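Local coordinates for protein starch synthase I (Hordeum vulgare, PDB 4HLN) that belongs to the starch synthase family of glycosyltransferases, built from two Rossmann-like domains in the GT-B manner, and carries a bound glycan in the crystal, at residues A[352-356]-A[629-633]; A[271-277]-A[347-351]; A[509-513]-A[536-540]; A[408-412]-A[423-427]. All coordinates share one frame; numbering follows the deposited sequence.

Contact 1 of 4, residues A[352-356]-A[629-633]; sequences VVTAD and QPYVM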
loop_
_atom_site.group_PDB
_atom_site.type_symbol
_atom_site.label_atom_id
_atom_site.label_comp_id
_atom_site.label_asym_id
_atom_site.label_seq_id
_atom_site.Cartn_x
_atom_site.Cartn_y
_atom_site.Cartn_z
ATOM N N VAL A 352 12.692 11.687 2.825
ATOM C CA VAL A 352 12.058 12.380 1.712
ATOM C C VAL A 352 13.077 13.313 1.101
ATOM O O VAL A 352 13.133 13.525 -0.116
ATOM C CB VAL A 352 10.845 13.191 2.175
ATOM C CG1 VAL A 352 10.600 14.340 1.231
ATOM C CG2 VAL A 352 9.623 12.304 2.276
ATOM N N VAL A 353 13.912 13.847 1.974
ATOM C CA VAL A 353 14.926 14.782 1.563
ATOM C C VAL A 353 16.108 14.120 0.836
ATOM O O VAL A 353 16.702 14.745 -0.016
ATOM C CB VAL A 353 15.381 15.620 2.769
ATOM C CG1 VAL A 353 16.846 15.988 2.667
ATOM C CG2 VAL A 353 14.503 16.849 2.894
ATOM N N THR A 354 16.417 12.860 1.142
ATOM C CA THR A 354 17.634 12.206 0.634
ATOM C C THR A 354 17.437 10.992 -0.284
ATOM O O THR A 354 18.378 10.538 -0.921
ATOM C CB THR A 354 18.526 11.731 1.792
ATOM O OG1 THR A 354 17.763 10.872 2.660
ATOM C CG2 THR A 354 19.048 12.917 2.571
ATOM N N ALA A 355 16.235 10.443 -0.333
ATOM C CA ALA A 355 15.998 9.257 -1.148
ATOM C C ALA A 355 16.147 9.637 -2.598
ATOM O O ALA A 355 16.135 10.812 -2.932
ATOM C CB ALA A 355 14.607 8.705 -0.899
ATOM N N ASP A 356 16.260 8.645 -3.470
ATOM C CA ASP A 356 16.423 8.937 -4.888
ATOM C C ASP A 356 15.091 8.967 -5.625
ATOM O O ASP A 356 14.815 9.905 -6.368
ATOM C CB ASP A 356 17.428 7.972 -5.513
ATOM C CG ASP A 356 18.804 8.098 -4.873
ATOM O OD1 ASP A 356 19.266 9.248 -4.688
ATOM O OD2 ASP A 356 19.407 7.061 -4.516
ATOM N N GLN A 629 21.844 10.800 -11.031
ATOM C CA GLN A 629 22.820 10.986 -9.967
ATOM C C GLN A 629 22.157 10.727 -8.636
ATOM O O GLN A 629 20.984 11.042 -8.465
ATOM C CB GLN A 629 23.315 12.431 -9.968
ATOM C CG GLN A 629 24.217 12.791 -11.127
ATOM C CD GLN A 629 25.660 12.376 -10.885
ATOM O OE1 GLN A 629 25.934 11.295 -10.350
ATOM N NE2 GLN A 629 26.594 13.249 -11.263
ATOM N N PRO A 630 22.908 10.177 -7.674
ATOM C CA PRO A 630 22.297 10.119 -6.349
ATOM C C PRO A 630 21.786 11.506 -6.022
ATOM O O PRO A 630 22.527 12.483 -6.106
ATOM C CB PRO A 630 23.449 9.709 -5.424
ATOM C CG PRO A 630 24.686 9.879 -6.215
ATOM C CD PRO A 630 24.312 9.748 -7.661
ATOM N N TYR A 631 20.502 11.581 -5.696
ATOM C CA TYR A 631 19.835 12.857 -5.521
ATOM C C TYR A 631 20.623 13.770 -4.600
ATOM O O TYR A 631 20.855 14.947 -4.919
ATOM C CB TYR A 631 18.423 12.661 -4.974
ATOM C CG TYR A 631 17.812 13.948 -4.471
ATOM C CD1 TYR A 631 17.608 14.157 -3.115
ATOM C CD2 TYR A 631 17.463 14.965 -5.351
ATOM C CE1 TYR A 631 17.052 15.333 -2.655
ATOM C CE2 TYR A 631 16.908 16.142 -4.896
ATOM C CZ TYR A 631 16.704 16.317 -3.547
ATOM O OH TYR A 631 16.148 17.477 -3.084
ATOM N N VAL A 632 21.023 13.240 -3.448
ATOM C CA VAL A 632 21.740 14.089 -2.535
ATOM C C VAL A 632 23.194 14.130 -2.905
ATOM O O VAL A 632 23.986 13.245 -2.593
ATOM C CB VAL A 632 21.437 13.857 -1.035
ATOM C CG1 VAL A 632 22.658 14.144 -0.199
ATOM C CG2 VAL A 632 20.315 14.805 -0.596
ATOM N N MET A 633 23.467 15.148 -3.703
ATOM C CA MET A 633 24.762 15.762 -3.810
ATOM C C MET A 633 24.467 17.200 -3.367
ATOM O O MET A 633 23.772 17.443 -2.365
ATOM C CB MET A 633 25.264 15.704 -5.255
ATOM O OXT MET A 633 24.878 18.161 -4.010
HETATM O O HOH W 1 20.580 10.273 -2.561
#
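Tyr631 brings two separate groups to the end of helix 347-354: its backbone amide, bonded to Asp356, and its ring, set edge-on to the helix end. The N-H of Tyr631 points at Asp356 OD1 with N to OD1 2.8 Å and an angle of 158° at the hydrogen, meeting the oxygen almost along its C-O direction. Carboxylate and phenol planes are 72° apart, so the two flat groups do not stack. The other carboxylate oxygen, OD2, takes the backbone N of Ser295, so both carboxylate oxygens are engaged. With CG trans to the backbone N of Tyr631, chi1 166° carries the ring back toward the helix end; Thr354 CA lies at its edge, 4.2 Å from Tyr631 CD1, and Ala355 O comes within 3.6 Å of Tyr631 CB. Arg385 makes a cation-pi contact with the ring and also bonds Ala355 O, tying ring and helix terminus to one guanidinium. In the GT-B architecture the chain crosses back after its second domain to finish on the first, and this tail after helix 611-627 does so, landing beside strand 294-299 of the nine-stranded sheet. Val632 supplies the apolar part: its CG2 faces Thr354 CG2 at 3.9 Å, while Thr354 OG1 is turned to Gly350 O within its own helix. One water joins the polar atoms, accepting from Val632 N at 3.1 Å and lying 2.8 Å from Thr354 O and 2.7 Å from Asp356 OD1.

Contact 2 of 4, residues A[271-277]-A[347-351]; sequences WHASLVP and FLKGA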
loop_
_atom_site.group_PDB
_atom_site.type_symbol
_atom_site.label_atom_id
_atom_site.label_comp_id
_atom_site.label_asym_id
_atom_site.label_seq_id
_atom_site.Cartn_x
_atom_site.Cartn_y
_atom_site.Cartn_z
ATOM N N TRP A 271 8.883 5.028 8.188
ATOM C CA TRP A 271 9.877 5.764 8.962
ATOM C C TRP A 271 10.887 4.838 9.587
ATOM O O TRP A 271 12.026 5.225 9.806
ATOM C CB TRP A 271 9.242 6.673 10.020
ATOM C CG TRP A 271 8.855 6.005 11.282
ATOM C CD1 TRP A 271 7.629 5.488 11.588
ATOM C CD2 TRP A 271 9.685 5.782 12.434
ATOM N NE1 TRP A 271 7.643 4.956 12.854
ATOM C CE2 TRP A 271 8.888 5.132 13.402
ATOM C CE3 TRP A 271 11.022 6.065 12.743
ATOM C CZ2 TRP A 271 9.385 4.765 14.663
ATOM C CZ3 TRP A 271 11.516 5.704 14.004
ATOM C CH2 TRP A 271 10.695 5.061 14.946
ATOM N N HIS A 272 10.471 3.610 9.863
ATOM C CA HIS A 272 11.344 2.663 10.541
ATOM C C HIS A 272 12.680 2.495 9.830
ATOM O O HIS A 272 13.705 2.300 10.473
ATOM C CB HIS A 272 10.654 1.317 10.700
ATOM C CG HIS A 272 9.339 1.408 11.402
ATOM N ND1 HIS A 272 8.147 1.562 10.726
ATOM C CD2 HIS A 272 9.032 1.397 12.720
ATOM C CE1 HIS A 272 7.159 1.630 11.601
ATOM N NE2 HIS A 272 7.670 1.534 12.818
ATOM N N ALA A 273 12.658 2.584 8.508
ATOM C CA ALA A 273 13.861 2.390 7.705
ATOM C C ALA A 273 14.341 3.687 7.068
ATOM O O ALA A 273 15.126 3.666 6.131
ATOM C CB ALA A 273 13.593 1.353 6.608
ATOM N N SER A 274 13.864 4.819 7.564
ATOM C CA SER A 274 14.016 6.080 6.830
ATOM C C SER A 274 15.371 6.712 7.002
ATOM O O SER A 274 15.706 7.673 6.316
ATOM C CB SER A 274 12.930 7.080 7.218
ATOM O OG SER A 274 11.777 6.903 6.422
ATOM N N LEU A 275 16.153 6.188 7.928
ATOM C CA LEU A 275 17.456 6.768 8.187
ATOM C C LEU A 275 18.476 6.192 7.202
ATOM O O LEU A 275 19.558 6.743 7.027
ATOM C CB LEU A 275 17.875 6.491 9.627
ATOM C CG LEU A 275 18.952 7.412 10.189
ATOM C CD1 LEU A 275 18.362 8.786 10.496
ATOM C CD2 LEU A 275 19.543 6.822 11.439
ATOM N N VAL A 276 18.116 5.085 6.554
ATOM C CA VAL A 276 19.032 4.399 5.656
ATOM C C VAL A 276 19.597 5.318 4.552
ATOM O O VAL A 276 20.808 5.405 4.378
ATOM C CB VAL A 276 18.348 3.159 5.041
ATOM C CG1 VAL A 276 19.090 2.683 3.806
ATOM C CG2 VAL A 276 18.230 2.065 6.085
ATOM N N PRO A 277 18.716 6.002 3.802
ATOM C CA PRO A 277 19.180 6.900 2.742
ATOM C C PRO A 277 20.000 8.047 3.286
ATOM O O PRO A 277 20.824 8.624 2.561
ATOM C CB PRO A 277 17.889 7.441 2.130
ATOM C CG PRO A 277 16.812 7.089 3.081
ATOM C CD PRO A 277 17.248 5.914 3.859
ATOM N N PHE A 347 12.390 11.385 11.007
ATOM C CA PHE A 347 12.887 10.304 10.171
ATOM C C PHE A 347 12.374 10.305 8.742
ATOM O O PHE A 347 13.174 10.338 7.800
ATOM C CB PHE A 347 12.641 8.939 10.812
ATOM C CG PHE A 347 13.728 8.514 11.772
ATOM C CD1 PHE A 347 14.409 9.459 12.540
ATOM C CD2 PHE A 347 14.077 7.173 11.900
ATOM C CE1 PHE A 347 15.396 9.072 13.430
ATOM C CE2 PHE A 347 15.065 6.777 12.782
ATOM C CZ PHE A 347 15.726 7.731 13.553
ATOM N N LEU A 348 11.056 10.236 8.583
ATOM C CA LEU A 348 10.448 10.172 7.258
ATOM C C LEU A 348 10.861 11.380 6.436
ATOM O O LEU A 348 11.235 11.252 5.266
ATOM C CB LEU A 348 8.930 10.120 7.383
ATOM C CG LEU A 348 8.188 9.656 6.138
ATOM C CD1 LEU A 348 8.622 8.255 5.840
ATOM C CD2 LEU A 348 6.690 9.682 6.365
ATOM N N LYS A 349 10.799 12.557 7.061
ATOM C CA LYS A 349 11.232 13.780 6.417
ATOM C C LYS A 349 12.673 13.649 5.898
ATOM O O LYS A 349 12.977 14.046 4.777
ATOM C CB LYS A 349 11.116 14.948 7.394
ATOM C CG LYS A 349 11.480 16.305 6.815
ATOM C CD LYS A 349 12.941 16.664 7.063
ATOM C CE LYS A 349 13.263 18.098 6.608
ATOM N NZ LYS A 349 14.663 18.522 6.939
ATOM N N GLY A 350 13.547 13.100 6.736
ATOM C CA GLY A 350 14.941 12.876 6.399
ATOM C C GLY A 350 15.126 12.046 5.144
ATOM O O GLY A 350 15.978 12.349 4.304
ATOM N N ALA A 351 14.314 11.003 5.015
ATOM C CA ALA A 351 14.321 10.171 3.819
ATOM C C ALA A 351 13.747 10.905 2.618
ATOM O O ALA A 351 14.239 10.751 1.513
ATOM C CB ALA A 351 13.537 8.900 4.055
#
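Ser274 OG is hydrogen-bonded to Asp270 O and, across the contact, lies against two methyl groups of helix 347-354: Leu348 CD1 at 3.5 Å and Ala351 CB at 3.6 Å. The segment 271-277 is the beta-to-alpha turn of a beta-alpha-beta crossover, leading from strand 264-269 into helix 276-284 and on to the adjacent parallel strand 294-299 of the Rossmann-like first domain. A type I turn from Ala273 to Val276 shapes it. The largest buried area belongs to Phe347, whose ring is held from both sides of its plane. On one side the six-membered ring of Trp271 presents its edge in an offset edge-to-face pair, centroids 5.4 Å apart and planes at 69°; chi1 of 82°, which sets CG between the backbone N and carbonyl carbon of Trp271, swings the indole there. On the other side Leu275 CD1 makes a CH-pi contact, 4.3 Å from the Phe347 centroid and 16° off the ring normal. Tyr239 of helix 235-252 packs edge-to-face with Trp271, extending the aromatic cluster. Toward the other end of the contact Ala351 CB meets Ser274 O at 3.4 Å and, on the proline ring, Pro277 CG at 3.9 Å.

Contact 3 of 4, residues A[509-513]-A[536-540]; sequences HRITA and QYGTV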
loop_
_atom_site.group_PDB
_atom_site.type_symbol
_atom_site.label_atom_id
_atom_site.label_comp_id
_atom_site.label_asym_id
_atom_site.label_seq_id
_atom_site.Cartn_x
_atom_site.Cartn_y
_atom_site.Cartn_z
ATOM N N HIS A 509 -16.559 -13.239 -2.876
ATOM C CA HIS A 509 -16.289 -13.557 -4.282
ATOM C C HIS A 509 -17.577 -13.399 -5.095
ATOM O O HIS A 509 -17.573 -12.810 -6.177
ATOM C CB HIS A 509 -15.725 -14.981 -4.447
ATOM C CG HIS A 509 -14.252 -15.097 -4.173
ATOM N ND1 HIS A 509 -13.333 -15.394 -5.157
ATOM C CD2 HIS A 509 -13.540 -14.965 -3.027
ATOM C CE1 HIS A 509 -12.120 -15.423 -4.634
ATOM N NE2 HIS A 509 -12.218 -15.172 -3.341
ATOM N N ARG A 510 -18.681 -13.921 -4.566
ATOM C CA ARG A 510 -19.970 -13.845 -5.255
ATOM C C ARG A 510 -20.510 -12.426 -5.355
ATOM O O ARG A 510 -21.164 -12.074 -6.342
ATOM C CB ARG A 510 -20.998 -14.716 -4.561
ATOM C CG ARG A 510 -20.984 -16.147 -5.013
ATOM C CD ARG A 510 -21.887 -16.980 -4.130
ATOM N NE ARG A 510 -21.111 -18.058 -3.542
ATOM C CZ ARG A 510 -21.186 -18.440 -2.274
ATOM N NH1 ARG A 510 -22.025 -17.831 -1.444
ATOM N NH2 ARG A 510 -20.425 -19.443 -1.848
ATOM N N ILE A 511 -20.249 -11.614 -4.333
ATOM C CA ILE A 511 -20.638 -10.216 -4.403
ATOM C C ILE A 511 -19.838 -9.533 -5.493
ATOM O O ILE A 511 -20.389 -8.816 -6.325
ATOM C CB ILE A 511 -20.439 -9.489 -3.070
ATOM C CG1 ILE A 511 -21.603 -9.804 -2.139
ATOM C CG2 ILE A 511 -20.363 -7.989 -3.287
ATOM C CD1 ILE A 511 -21.301 -9.530 -0.706
ATOM N N THR A 512 -18.535 -9.781 -5.502
ATOM C CA THR A 512 -17.662 -9.148 -6.479
ATOM C C THR A 512 -18.134 -9.474 -7.884
ATOM O O THR A 512 -18.216 -8.591 -8.740
ATOM C CB THR A 512 -16.215 -9.598 -6.297
ATOM O OG1 THR A 512 -15.809 -9.294 -4.964
ATOM C CG2 THR A 512 -15.293 -8.883 -7.275
ATOM N N ALA A 513 -18.466 -10.742 -8.111
ATOM C CA ALA A 513 -18.930 -11.167 -9.426
ATOM C C ALA A 513 -20.347 -10.696 -9.728
ATOM O O ALA A 513 -20.634 -10.322 -10.857
ATOM C CB ALA A 513 -18.814 -12.692 -9.586
ATOM N N GLN A 536 -10.881 -6.939 -12.294
ATOM C CA GLN A 536 -10.610 -8.304 -12.716
ATOM C C GLN A 536 -11.904 -9.040 -13.029
ATOM O O GLN A 536 -11.915 -9.990 -13.811
ATOM C CB GLN A 536 -9.835 -9.039 -11.613
ATOM C CG GLN A 536 -9.570 -10.513 -11.869
ATOM C CD GLN A 536 -8.551 -10.754 -12.986
ATOM O OE1 GLN A 536 -8.097 -9.817 -13.670
ATOM N NE2 GLN A 536 -8.186 -12.020 -13.170
ATOM N N TYR A 537 -12.996 -8.586 -12.421
ATOM C CA TYR A 537 -14.274 -9.281 -12.522
ATOM C C TYR A 537 -15.322 -8.549 -13.352
ATOM O O TYR A 537 -16.489 -8.948 -13.367
ATOM C CB TYR A 537 -14.830 -9.529 -11.123
ATOM C CG TYR A 537 -14.298 -10.781 -10.509
ATOM C CD1 TYR A 537 -12.953 -10.912 -10.248
ATOM C CD2 TYR A 537 -15.137 -11.843 -10.196
ATOM C CE1 TYR A 537 -12.445 -12.061 -9.692
ATOM C CE2 TYR A 537 -14.636 -13.004 -9.637
ATOM C CZ TYR A 537 -13.281 -13.101 -9.395
ATOM O OH TYR A 537 -12.736 -14.233 -8.841
ATOM N N GLY A 538 -14.925 -7.475 -14.027
ATOM C CA GLY A 538 -15.873 -6.698 -14.807
ATOM C C GLY A 538 -16.872 -5.960 -13.934
ATOM O O GLY A 538 -17.967 -5.602 -14.367
ATOM N N THR A 539 -16.496 -5.744 -12.682
ATOM C CA THR A 539 -17.308 -4.939 -11.797
ATOM C C THR A 539 -16.682 -3.562 -11.733
ATOM O O THR A 539 -15.517 -3.416 -11.368
ATOM C CB THR A 539 -17.401 -5.563 -10.410
ATOM O OG1 THR A 539 -17.921 -6.892 -10.540
ATOM C CG2 THR A 539 -18.311 -4.734 -9.495
ATOM N N VAL A 540 -17.455 -2.558 -12.120
ATOM C CA VAL A 540 -16.927 -1.214 -12.256
ATOM C C VAL A 540 -16.774 -0.564 -10.898
ATOM O O VAL A 540 -17.724 -0.467 -10.126
ATOM C CB VAL A 540 -17.795 -0.344 -13.174
ATOM C CG1 VAL A 540 -17.295 1.078 -13.159
ATOM C CG2 VAL A 540 -17.759 -0.879 -14.585
#
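Tyr537 lays its ring against the last turn of helix 505-514, where Ala513 CB sits at the ring edge, near its plane, 3.8 Å from Tyr537 CD2. The Thr512 side chain crosses that of Tyr537 at about a right angle, its CG2 3.9 Å from Tyr537 CG; that methyl is trans to the backbone N of Thr512, while OG1 bonds back to Ser508 O. At the far end of the ring Tyr537 OH and His509 ND1 do not bond each other. Each is instead hydrogen-bonded to Asp406 OD2, and this one carboxylate oxygen sets tyrosine and imidazole together. Thr539 OG1 approaches the helix carbonyl Thr512 O in a hydrogen bond of doubtful length, with Cys515 O the other acceptor close to OG1. Lys421 NZ, in turn, reaches Thr539 OG1, Ala513 O and Tyr537 O, cross-linking the two segments. Gly538, at positive phi, is the C-prime residue of a Schellman motif that closes helix 529-536. This turn delivers the chain into strand 540-544, which pairs in parallel with 517-520 in the six-stranded sheet of the second Rossmann-like domain, while Thr512 packs on Ile446 of strand 442-446 and Val540 on helix 594-606.

Contact 4 of 4, residues A[408-412]-A[423-427]; sequences CLPHH and KCKAE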
loop_
_atom_site.group_PDB
_atom_site.type_symbol
_atom_site.label_atom_id
_atom_site.label_comp_id
_atom_site.label_asym_id
_atom_site.label_seq_id
_atom_site.Cartn_x
_atom_site.Cartn_y
_atom_site.Cartn_z
ATOM N N CYS A 408 -15.795 -20.444 -6.311
ATOM C CA CYS A 408 -16.808 -19.908 -5.410
ATOM C C CYS A 408 -18.069 -19.399 -6.148
ATOM O O CYS A 408 -19.119 -19.151 -5.527
ATOM C CB CYS A 408 -16.204 -18.801 -4.537
ATOM S SG CYS A 408 -14.890 -19.314 -3.377
ATOM N N LEU A 409 -17.965 -19.253 -7.468
ATOM C CA LEU A 409 -19.058 -18.729 -8.287
ATOM C C LEU A 409 -19.971 -19.789 -8.896
ATOM O O LEU A 409 -19.510 -20.802 -9.380
ATOM C CB LEU A 409 -18.495 -17.938 -9.447
ATOM C CG LEU A 409 -17.576 -16.782 -9.159
ATOM C CD1 LEU A 409 -17.499 -15.970 -10.441
ATOM C CD2 LEU A 409 -18.129 -15.968 -8.005
ATOM N N PRO A 410 -21.278 -19.519 -8.931
ATOM C CA PRO A 410 -22.235 -20.444 -9.542
ATOM C C PRO A 410 -22.043 -20.561 -11.058
ATOM O O PRO A 410 -22.376 -21.602 -11.638
ATOM C CB PRO A 410 -23.574 -19.775 -9.249
ATOM C CG PRO A 410 -23.241 -18.313 -9.205
ATOM C CD PRO A 410 -21.935 -18.292 -8.458
ATOM N N HIS A 411 -21.540 -19.504 -11.692
ATOM C CA HIS A 411 -21.292 -19.525 -13.135
ATOM C C HIS A 411 -19.999 -18.825 -13.496
ATOM O O HIS A 411 -19.547 -17.930 -12.787
ATOM C CB HIS A 411 -22.437 -18.881 -13.897
ATOM C CG HIS A 411 -23.745 -19.560 -13.681
ATOM N ND1 HIS A 411 -24.057 -20.770 -14.263
ATOM C CD2 HIS A 411 -24.820 -19.210 -12.937
ATOM C CE1 HIS A 411 -25.268 -21.132 -13.890
ATOM N NE2 HIS A 411 -25.756 -20.202 -13.089
ATOM N N HIS A 412 -19.400 -19.231 -14.604
ATOM C CA HIS A 412 -18.128 -18.647 -14.993
ATOM C C HIS A 412 -18.272 -17.804 -16.243
ATOM O O HIS A 412 -19.174 -18.011 -17.059
ATOM C CB HIS A 412 -17.068 -19.729 -15.162
ATOM C CG HIS A 412 -16.752 -20.464 -13.895
ATOM N ND1 HIS A 412 -16.470 -21.814 -13.866
ATOM C CD2 HIS A 412 -16.665 -20.034 -12.615
ATOM C CE1 HIS A 412 -16.229 -22.184 -12.621
ATOM N NE2 HIS A 412 -16.346 -21.124 -11.841
ATOM N N LYS A 423 -25.979 -14.307 -14.880
ATOM C CA LYS A 423 -26.413 -15.416 -14.048
ATOM C C LYS A 423 -25.906 -15.286 -12.608
ATOM O O LYS A 423 -26.643 -15.544 -11.657
ATOM C CB LYS A 423 -25.972 -16.737 -14.672
ATOM C CG LYS A 423 -26.312 -16.828 -16.144
ATOM C CD LYS A 423 -26.168 -18.235 -16.683
ATOM C CE LYS A 423 -26.350 -18.236 -18.204
ATOM N NZ LYS A 423 -26.245 -19.595 -18.824
ATOM N N CYS A 424 -24.656 -14.868 -12.446
ATOM C CA CYS A 424 -24.113 -14.648 -11.114
ATOM C C CYS A 424 -24.937 -13.614 -10.372
ATOM O O CYS A 424 -25.269 -13.804 -9.202
ATOM C CB CYS A 424 -22.620 -14.252 -11.164
ATOM S SG CYS A 424 -21.494 -15.660 -11.595
ATOM N N LYS A 425 -25.276 -12.530 -11.060
ATOM C CA LYS A 425 -26.082 -11.466 -10.459
ATOM C C LYS A 425 -27.446 -11.964 -10.002
ATOM O O LYS A 425 -27.934 -11.582 -8.932
ATOM C CB LYS A 425 -26.290 -10.313 -11.442
ATOM C CG LYS A 425 -27.062 -9.143 -10.849
ATOM C CD LYS A 425 -27.406 -8.137 -11.925
ATOM C CE LYS A 425 -28.088 -6.917 -11.357
ATOM N NZ LYS A 425 -28.161 -5.850 -12.382
ATOM N N ALA A 426 -28.063 -12.801 -10.829
ATOM C CA ALA A 426 -29.385 -13.308 -10.537
ATOM C C ALA A 426 -29.271 -14.220 -9.333
ATOM O O ALA A 426 -30.053 -14.125 -8.385
ATOM C CB ALA A 426 -29.927 -14.044 -11.722
ATOM N N GLU A 427 -28.263 -15.086 -9.370
ATOM C CA GLU A 427 -28.037 -16.029 -8.292
ATOM C C GLU A 427 -27.664 -15.326 -6.999
ATOM O O GLU A 427 -27.897 -15.835 -5.906
ATOM C CB GLU A 427 -26.961 -17.030 -8.688
ATOM C CG GLU A 427 -27.480 -18.117 -9.600
ATOM C CD GLU A 427 -28.702 -18.818 -9.015
ATOM O OE1 GLU A 427 -28.525 -19.654 -8.096
ATOM O OE2 GLU A 427 -29.835 -18.524 -9.464
#
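Lys423 crosses the imidazole of His411 at about a right angle and covers one of its faces. The two belong to the chain that leads from the first domain's sheet, whose edge strand is 389-391, into helix 419-432 and then strand 442-446 of the second Rossmann-like sheet; here the loop folds against the helix it is about to enter. From the helix, Lys423 CB comes first, against the ring at His411 CD2, 3.2 Å away. CG carries the chain outward, and with the chain extended beyond it CD arrives over the middle of the ring, 3.9 Å from the His411 centroid and only 1° off the normal, a CH-pi contact. CE then leads away from the imidazole, and NZ ends 5.2 Å from His411 ND1, not in contact but close enough that its charge might disfavour protonation of the ring. Glu427, one helical turn on, could weigh the other way; its CG stands at the ring edge, 4.4 Å from His411 CD2, and its OE2 is paired with Arg430. Its CB lies 4.0 Å from Pro410 CG, the two side chains running past each other in opposite directions. Between these side chains lies the buried thiol of Cys424, where chi1 -73° turns SG away from its own carbonyl carbon and into the bend of the loop. Leu409 CD1 lies 4.2 Å from Cys424 SG, Pro410 CG 4.0 Å from the same sulfur, and His411 O nearer still, 3.2 Å from it.

The contacts fall into two pairs on opposite sides of the chain's centre. Contacts 1 and 2, centres 12 Å apart, share helix 347-354 and touch where Thr354 OG1 packs 3.5 Å from Pro277 CB. Contacts 3 and 4, centres 10 Å apart, meet through a probable hydrogen bond from Arg510 NE to Cys408 O (3.0 Å) and through Ala513 CB against Leu409 CD1 (3.6 Å). Nearest atoms of contacts 2 and 3 are about 30 Å apart. In sequence, contact 1 closes a loop containing contacts 3 and 4. The disulfide Cys147-Cys527 links the catalytic-domain range, which holds contact 2, to the group 1 range, which holds contact 3. The glycan pocket, including Phe556, Trp569 and His593, uses none of the contact residues.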